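Local coordinates for protein transcriptional repressor PagR (Bacillus anthracis, PDB 2ZKZ) that represses transcription of the pagA and atxA genes as a dimeric, DNA-binding winged-helix regulator of the ArsR family, at residues T45-I48 / Q49-L53; L30-V33 / N34-K38; Y81-N85 / P86-G90. All blocks are in the same frame, centred on the assembly; numbering follows the deposited sequence.

Contact 1: residues T45-I48 / Q49-L53; sequences TQII and QILKL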
loop_
_atom_site.group_PDB
_atom_site.type_symbol
_atom_site.label_atom_id
_atom_site.label_comp_id
_atom_site.label_asym_id
_atom_site.label_seq_id
_atom_site.Cartn_x
_atom_site.Cartn_y
_atom_site.Cartn_z
ATOM N N THR A 45 23.697 -4.821 7.814
ATOM C CA THR A 45 24.687 -3.769 7.998
ATOM C C THR A 45 24.638 -2.727 6.881
ATOM O O THR A 45 24.756 -1.533 7.140
ATOM C CB THR A 45 26.105 -4.361 8.097
ATOM O OG1 THR A 45 26.144 -5.317 9.165
ATOM C CG2 THR A 45 27.123 -3.263 8.376
ATOM N N GLN A 46 24.466 -3.183 5.642
ATOM C CA GLN A 46 24.372 -2.274 4.504
ATOM C C GLN A 46 23.115 -1.416 4.632
ATOM O O GLN A 46 23.109 -0.242 4.266
ATOM C CB GLN A 46 24.314 -3.060 3.197
ATOM C CG GLN A 46 25.617 -3.753 2.822
ATOM C CD GLN A 46 25.456 -4.669 1.632
ATOM O OE1 GLN A 46 24.713 -5.647 1.689
ATOM N NE2 GLN A 46 26.152 -4.358 0.542
ATOM N N ILE A 47 22.049 -2.014 5.150
ATOM C CA ILE A 47 20.785 -1.310 5.329
ATOM C C ILE A 47 20.894 -0.284 6.455
ATOM O O ILE A 47 20.437 0.848 6.325
ATOM C CB ILE A 47 19.641 -2.306 5.646
ATOM C CG1 ILE A 47 19.381 -3.191 4.421
ATOM C CG2 ILE A 47 18.382 -1.543 6.045
ATOM C CD1 ILE A 47 18.385 -4.323 4.649
ATOM N N ILE A 48 21.496 -0.690 7.566
ATOM C CA ILE A 48 21.671 0.214 8.696
ATOM C C ILE A 48 22.497 1.427 8.274
ATOM O O ILE A 48 22.178 2.558 8.638
ATOM C CB ILE A 48 22.377 -0.501 9.867
ATOM C CG1 ILE A 48 21.421 -1.518 10.492
ATOM C CG2 ILE A 48 22.860 0.518 10.902
ATOM C CD1 ILE A 48 22.075 -2.438 11.503
ATOM N N GLN A 49 23.544 1.195 7.489
ATOM C CA GLN A 49 24.405 2.283 7.040
ATOM C C GLN A 49 23.746 3.176 5.989
ATOM O O GLN A 49 24.064 4.364 5.896
ATOM C CB GLN A 49 25.734 1.725 6.508
ATOM C CG GLN A 49 26.463 0.833 7.518
ATOM C CD GLN A 49 27.910 0.557 7.147
ATOM O OE1 GLN A 49 28.217 0.180 6.018
ATOM N NE2 GLN A 49 28.808 0.734 8.109
ATOM N N ILE A 50 22.832 2.616 5.197
ATOM C CA ILE A 50 22.139 3.403 4.179
ATOM C C ILE A 50 21.058 4.275 4.813
ATOM O O ILE A 50 20.919 5.453 4.476
ATOM C CB ILE A 50 21.473 2.507 3.115
ATOM C CG1 ILE A 50 22.540 1.886 2.213
ATOM C CG2 ILE A 50 20.489 3.322 2.285
ATOM C CD1 ILE A 50 21.972 0.996 1.125
ATOM N N LEU A 51 20.300 3.690 5.734
ATOM C CA LEU A 51 19.222 4.401 6.413
ATOM C C LEU A 51 19.667 5.275 7.584
ATOM O O LEU A 51 18.946 6.192 7.983
ATOM C CB LEU A 51 18.165 3.404 6.891
ATOM C CG LEU A 51 17.119 2.961 5.861
ATOM C CD1 LEU A 51 17.778 2.570 4.550
ATOM C CD2 LEU A 51 16.327 1.806 6.435
ATOM N N LYS A 52 20.843 4.996 8.134
ATOM C CA LYS A 52 21.359 5.773 9.258
ATOM C C LYS A 52 20.415 5.653 10.451
ATOM O O LYS A 52 20.113 6.641 11.121
ATOM C CB LYS A 52 21.501 7.251 8.869
ATOM C CG LYS A 52 22.358 7.519 7.632
ATOM C CD LYS A 52 23.772 6.995 7.808
ATOM C CE LYS A 52 24.689 7.471 6.682
ATOM N NZ LYS A 52 24.190 7.080 5.333
ATOM N N LEU A 53 19.949 4.440 10.712
ATOM C CA LEU A 53 19.040 4.199 11.824
ATOM C C LEU A 53 19.610 3.140 12.758
ATOM O O LEU A 53 20.466 2.352 12.365
ATOM C CB LEU A 53 17.681 3.734 11.297
ATOM C CG LEU A 53 16.851 4.749 10.509
ATOM C CD1 LEU A 53 15.711 4.028 9.809
ATOM C CD2 LEU A 53 16.323 5.827 11.447
#

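Contact 2: residues L30-V33 / N34-K38; sequences LKIV and NELYK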
loop_
_atom_site.group_PDB
_atom_site.type_symbol
_atom_site.label_atom_id
_atom_site.label_comp_id
_atom_site.label_asym_id
_atom_site.label_seq_id
_atom_site.Cartn_x
_atom_site.Cartn_y
_atom_site.Cartn_z
ATOM N N LEU A 30 9.364 1.864 3.334
ATOM C CA LEU A 30 9.348 2.160 1.907
ATOM C C LEU A 30 10.785 2.454 1.461
ATOM O O LEU A 30 11.175 2.104 0.351
ATOM C CB LEU A 30 8.422 3.346 1.605
ATOM C CG LEU A 30 6.925 3.031 1.758
ATOM C CD1 LEU A 30 6.087 4.299 1.550
ATOM C CD2 LEU A 30 6.528 1.956 0.747
ATOM N N LYS A 31 11.567 3.089 2.329
ATOM C CA LYS A 31 12.962 3.385 2.015
ATOM C C LYS A 31 13.725 2.085 1.810
ATOM O O LYS A 31 14.502 1.954 0.870
ATOM C CB LYS A 31 13.639 4.148 3.152
ATOM C CG LYS A 31 13.402 5.637 3.159
ATOM C CD LYS A 31 14.626 6.362 3.725
ATOM C CE LYS A 31 15.856 6.088 2.859
ATOM N NZ LYS A 31 17.058 6.863 3.277
ATOM N N ILE A 32 13.516 1.136 2.714
ATOM C CA ILE A 32 14.188 -0.155 2.626
ATOM C C ILE A 32 13.845 -0.836 1.303
ATOM O O ILE A 32 14.731 -1.308 0.592
ATOM C CB ILE A 32 13.788 -1.066 3.812
ATOM C CG1 ILE A 32 14.349 -0.483 5.110
ATOM C CG2 ILE A 32 14.280 -2.491 3.581
ATOM C CD1 ILE A 32 13.934 -1.241 6.381
ATOM N N VAL A 33 12.562 -0.879 0.961
ATOM C CA VAL A 33 12.160 -1.510 -0.292
ATOM C C VAL A 33 12.785 -0.807 -1.494
ATOM O O VAL A 33 13.258 -1.460 -2.431
ATOM C CB VAL A 33 10.621 -1.521 -0.452
ATOM C CG1 VAL A 33 10.245 -2.102 -1.811
ATOM C CG2 VAL A 33 9.996 -2.335 0.665
ATOM N N ASN A 34 12.779 0.522 -1.481
ATOM C CA ASN A 34 13.369 1.282 -2.583
ATOM C C ASN A 34 14.857 0.922 -2.735
ATOM O O ASN A 34 15.351 0.712 -3.841
ATOM C CB ASN A 34 13.241 2.786 -2.322
ATOM C CG ASN A 34 13.615 3.615 -3.537
ATOM O OD1 ASN A 34 14.448 4.520 -3.459
ATOM N ND2 ASN A 34 12.998 3.309 -4.670
ATOM N N GLU A 35 15.565 0.849 -1.612
ATOM C CA GLU A 35 16.988 0.513 -1.635
ATOM C C GLU A 35 17.241 -0.884 -2.203
ATOM O O GLU A 35 18.190 -1.089 -2.964
ATOM C CB GLU A 35 17.581 0.610 -0.230
ATOM C CG GLU A 35 17.701 2.021 0.316
ATOM C CD GLU A 35 18.550 2.927 -0.558
ATOM O OE1 GLU A 35 19.566 2.459 -1.114
ATOM O OE2 GLU A 35 18.212 4.121 -0.675
ATOM N N LEU A 36 16.408 -1.848 -1.822
ATOM C CA LEU A 36 16.558 -3.209 -2.322
ATOM C C LEU A 36 16.229 -3.255 -3.807
ATOM O O LEU A 36 16.764 -4.072 -4.548
ATOM C CB LEU A 36 15.649 -4.166 -1.550
ATOM C CG LEU A 36 16.162 -4.476 -0.144
ATOM C CD1 LEU A 36 15.115 -5.258 0.652
ATOM C CD2 LEU A 36 17.462 -5.267 -0.262
ATOM N N TYR A 37 15.343 -2.366 -4.236
ATOM C CA TYR A 37 14.966 -2.292 -5.636
ATOM C C TYR A 37 16.174 -1.805 -6.437
ATOM O O TYR A 37 16.453 -2.301 -7.529
ATOM C CB TYR A 37 13.784 -1.328 -5.803
ATOM C CG TYR A 37 13.559 -0.856 -7.216
ATOM C CD1 TYR A 37 13.228 -1.752 -8.231
ATOM C CD2 TYR A 37 13.706 0.491 -7.545
ATOM C CE1 TYR A 37 13.052 -1.319 -9.539
ATOM C CE2 TYR A 37 13.532 0.936 -8.851
ATOM C CZ TYR A 37 13.207 0.027 -9.840
ATOM O OH TYR A 37 13.044 0.470 -11.131
ATOM N N LYS A 38 16.894 -0.846 -5.870
ATOM C CA LYS A 38 18.068 -0.272 -6.518
ATOM C C LYS A 38 19.330 -1.130 -6.413
ATOM O O LYS A 38 20.089 -1.232 -7.375
ATOM C CB LYS A 38 18.353 1.118 -5.941
ATOM C CG LYS A 38 17.296 2.164 -6.280
ATOM C CD LYS A 38 17.683 3.544 -5.762
ATOM C CE LYS A 38 17.763 3.572 -4.243
ATOM N NZ LYS A 38 18.310 4.859 -3.731
#

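Contact 3: residues Y81-N85 / P86-G90; sequences YSINN and PKVEG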
loop_
_atom_site.group_PDB
_atom_site.type_symbol
_atom_site.label_atom_id
_atom_site.label_comp_id
_atom_site.label_asym_id
_atom_site.label_seq_id
_atom_site.Cartn_x
_atom_site.Cartn_y
_atom_site.Cartn_z
ATOM N N TYR A 81 18.794 -9.528 2.152
ATOM C CA TYR A 81 17.411 -9.393 1.739
ATOM C C TYR A 81 17.255 -9.018 0.283
ATOM O O TYR A 81 18.137 -8.415 -0.322
ATOM C CB TYR A 81 16.717 -8.362 2.630
ATOM C CG TYR A 81 16.568 -8.854 4.045
ATOM C CD1 TYR A 81 15.448 -9.592 4.427
ATOM C CD2 TYR A 81 17.579 -8.647 4.987
ATOM C CE1 TYR A 81 15.336 -10.120 5.705
ATOM C CE2 TYR A 81 17.477 -9.170 6.275
ATOM C CZ TYR A 81 16.349 -9.910 6.622
ATOM O OH TYR A 81 16.239 -10.457 7.874
ATOM N N SER A 82 16.113 -9.395 -0.275
ATOM C CA SER A 82 15.808 -9.104 -1.660
ATOM C C SER A 82 14.299 -9.005 -1.836
ATOM O O SER A 82 13.534 -9.315 -0.922
ATOM C CB SER A 82 16.352 -10.217 -2.557
ATOM O OG SER A 82 15.725 -11.451 -2.258
ATOM N N ILE A 83 13.879 -8.552 -3.010
ATOM C CA ILE A 83 12.457 -8.455 -3.316
ATOM C C ILE A 83 12.166 -9.557 -4.329
ATOM O O ILE A 83 12.774 -9.589 -5.401
ATOM C CB ILE A 83 12.089 -7.106 -3.971
ATOM C CG1 ILE A 83 12.449 -5.941 -3.050
ATOM C CG2 ILE A 83 10.597 -7.080 -4.286
ATOM C CD1 ILE A 83 12.353 -4.577 -3.755
ATOM N N ASN A 84 11.259 -10.467 -3.992
ATOM C CA ASN A 84 10.912 -11.537 -4.918
ATOM C C ASN A 84 9.417 -11.520 -5.273
ATOM O O ASN A 84 8.962 -12.298 -6.112
ATOM C CB ASN A 84 11.315 -12.892 -4.333
ATOM C CG ASN A 84 10.226 -13.514 -3.491
ATOM O OD1 ASN A 84 9.598 -12.846 -2.669
ATOM N ND2 ASN A 84 10.003 -14.810 -3.684
ATOM N N ASN A 85 8.664 -10.625 -4.637
ATOM C CA ASN A 85 7.234 -10.488 -4.903
ATOM C C ASN A 85 7.057 -9.419 -5.975
ATOM O O ASN A 85 7.430 -8.257 -5.782
ATOM C CB ASN A 85 6.486 -10.064 -3.639
ATOM C CG ASN A 85 4.976 -10.155 -3.792
ATOM O OD1 ASN A 85 4.415 -9.741 -4.806
ATOM N ND2 ASN A 85 4.313 -10.693 -2.777
ATOM N N PRO A 86 6.490 -9.801 -7.127
ATOM C CA PRO A 86 6.257 -8.890 -8.251
ATOM C C PRO A 86 5.443 -7.659 -7.857
ATOM O O PRO A 86 5.709 -6.551 -8.330
ATOM C CB PRO A 86 5.504 -9.763 -9.254
ATOM C CG PRO A 86 5.974 -11.147 -8.933
ATOM C CD PRO A 86 5.964 -11.144 -7.429
ATOM N N LYS A 87 4.452 -7.854 -6.991
ATOM C CA LYS A 87 3.602 -6.747 -6.561
ATOM C C LYS A 87 4.392 -5.680 -5.804
ATOM O O LYS A 87 4.175 -4.477 -5.995
ATOM C CB LYS A 87 2.453 -7.264 -5.692
ATOM C CG LYS A 87 1.438 -8.114 -6.437
ATOM C CD LYS A 87 0.206 -8.364 -5.569
ATOM C CE LYS A 87 -0.883 -9.116 -6.323
ATOM N NZ LYS A 87 -0.444 -10.482 -6.714
ATOM N N VAL A 88 5.310 -6.123 -4.952
ATOM C CA VAL A 88 6.138 -5.202 -4.182
ATOM C C VAL A 88 7.002 -4.365 -5.113
ATOM O O VAL A 88 7.071 -3.146 -4.976
ATOM C CB VAL A 88 7.053 -5.954 -3.189
ATOM C CG1 VAL A 88 7.972 -4.966 -2.479
ATOM C CG2 VAL A 88 6.205 -6.704 -2.182
ATOM N N GLU A 89 7.661 -5.017 -6.063
ATOM C CA GLU A 89 8.506 -4.288 -7.009
ATOM C C GLU A 89 7.656 -3.314 -7.816
ATOM O O GLU A 89 8.039 -2.164 -8.024
ATOM C CB GLU A 89 9.219 -5.251 -7.966
ATOM C CG GLU A 89 10.069 -4.532 -9.006
ATOM C CD GLU A 89 10.851 -5.483 -9.895
ATOM O OE1 GLU A 89 10.230 -6.395 -10.485
ATOM O OE2 GLU A 89 12.086 -5.314 -10.010
ATOM N N GLY A 90 6.493 -3.785 -8.260
ATOM C CA GLY A 90 5.605 -2.938 -9.035
ATOM C C GLY A 90 5.174 -1.693 -8.277
ATOM O O GLY A 90 5.139 -0.600 -8.835
#

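Contact 1: residues T45-I48 / Q49-L53
Leu51 N donates to Ile47 O over 2.9 Å in an almost straight bond (N-H...O 168°), while the side chains of the same two residues run alongside each other, Ile47 CG2 lying 3.9 Å from Leu51 CD2. The carbonyls of the neighbouring residues are taken up in the same i to i+4 pattern: Thr45 O by Gln49 N, Gln46 O by Ile50 N at 3.0 Å, and Ile48 O by Lys52 N at 2.8 Å. Ile47 O also receives a second, weak bond from Ile50 N. This is the first helix of the predicted helix-turn-helix. Its apolar residues suit the face turned inward: Ile47 and Leu51 are buried, Leu51 against Ile32 of helix 27-39, and Ile48 reaches Val58 of helix 55-65 from the margin. At the exit Lys52 takes positive phi (61°), which turns the chain out of the helix. Its long side chain folds back, chi1 and chi2 both near -60°, and NZ donates a hydrogen bond to Gln49 O at 2.8 Å, nearly in line with the C=O. Beyond the turn, Leu53 returns to apolar company beside Val58 and Met28. At the other end, Gln46 OE1 accepts from Asn43 N, just ahead of the helix, whereas Thr45 and Gln49 lie side by side on the exposed face.

Contact 2: residues L30-V33 / N34-K38
Ile32 and Leu36, one helical turn apart, lie side by side and point the same way, with Ile32 CG2 at 4.1 Å from Leu36 CD1. Under them the backbone closes with Leu36 N donating to Ile32 O at 3.0 Å. Glu35 N to Lys31 O and Tyr37 N to Val33 O, both 2.9 Å, continue the same regular pattern. This apolar flank is the dense one. Branched Ile32 fits among His61, Met65 and Leu70, and Leu36 also reaches Leu70. Compact Val33 faces a different part of the core, against Val69, Ile83, Val88 and Ile92. Helix 27-39 is thus a central helix of the winged-helix domain, packed by the helix-turn-helix and by the C-terminal helix 86-95, with Leu30 and Lys31 also touching Leu14 of the second subunit. Glu35 is buried too, beside helix 44-51. Its chi1 (-70°) sets CG 3.2 Å from Lys31 O, and the bend at chi2 (-58°) then turns the carboxylate toward Lys38, whose NZ forms a salt bridge with OE2 of Glu35 at 3.1 Å, approaching from above the carboxylate plane. Lys31 NZ, 4.9 Å from the same OE2, makes no direct contact but probably adds to the favourable field around the acid. The looser, open side belongs to exposed Lys38 and partly exposed Lys31, Asn34 and Tyr37; long lysine chains suit it by carrying charge clear of the core.

Contact 3: residues Y81-N85 / P86-G90
Asn85 OD1 accepts a hydrogen bond from Lys87 N at 2.9 Å, with the donor tilted 16° from the plane of the side-chain carbonyl. This is the capping bond of the helix that starts at Pro86, and it satisfies an amide of the first turn that has no preceding helical carbonyl to pair with. Asparagine suits the N-cap because its short side chain can fold back over the turn: with CG anti to the backbone N (chi1 -169°), OD1 is brought next to Lys87. The backbone carbonyl of the same residue serves the amides of Val88, weakly, and Glu89. Glu89 N reaches Asn85 O at 3.3 Å with a nearly straight N-H...O angle of 167°. Proline is well placed at the first helical position, since its nitrogen has no hydrogen to satisfy and its ring already holds phi near the helical value. Outward from these bonds the contact becomes apolar. Val88 CG2 rests 3.7 Å from Asn85 CB, and its other methyl, CG1, lies 3.8 Å from Ile83 CG2, the two side chains meeting at a slant. Val88 is buried, and Ile83 packs beside it at the margin, both against helix 27-39. Lys87 lies against helix 14-24, on Asp17 and Leu20, and packs on Leu95 of the second subunit. An N-capped helix thus follows the second strand of the wing after the short linker 83-85, the junction by which a winged-helix domain passes from its beta hairpin into its C-terminal helix.

Overall arrangement
Along the chain the order is contact 2, contact 1, contact 3, all within one ArsR-type winged-helix domain. Contact 2, on helix 27-39, occupies the middle: its centre is about 12 Å from that of contact 1 and about 10 Å from that of contact 3, and it touches both. Toward helix 44-51 its Glu35 CD lies 3.5 Å from Ile50 CG2; toward the end of strand 78-82, its Leu36 CD2 lies 3.2 Å from Tyr81 O. Contacts 1 and 3, with centres about 20 Å apart, lie on opposite sides of the chain's centre and do not touch. Helix 27-39 therefore joins the predicted DNA-binding motif to contact 3, and contacts 2 and 3 both reach the second subunit.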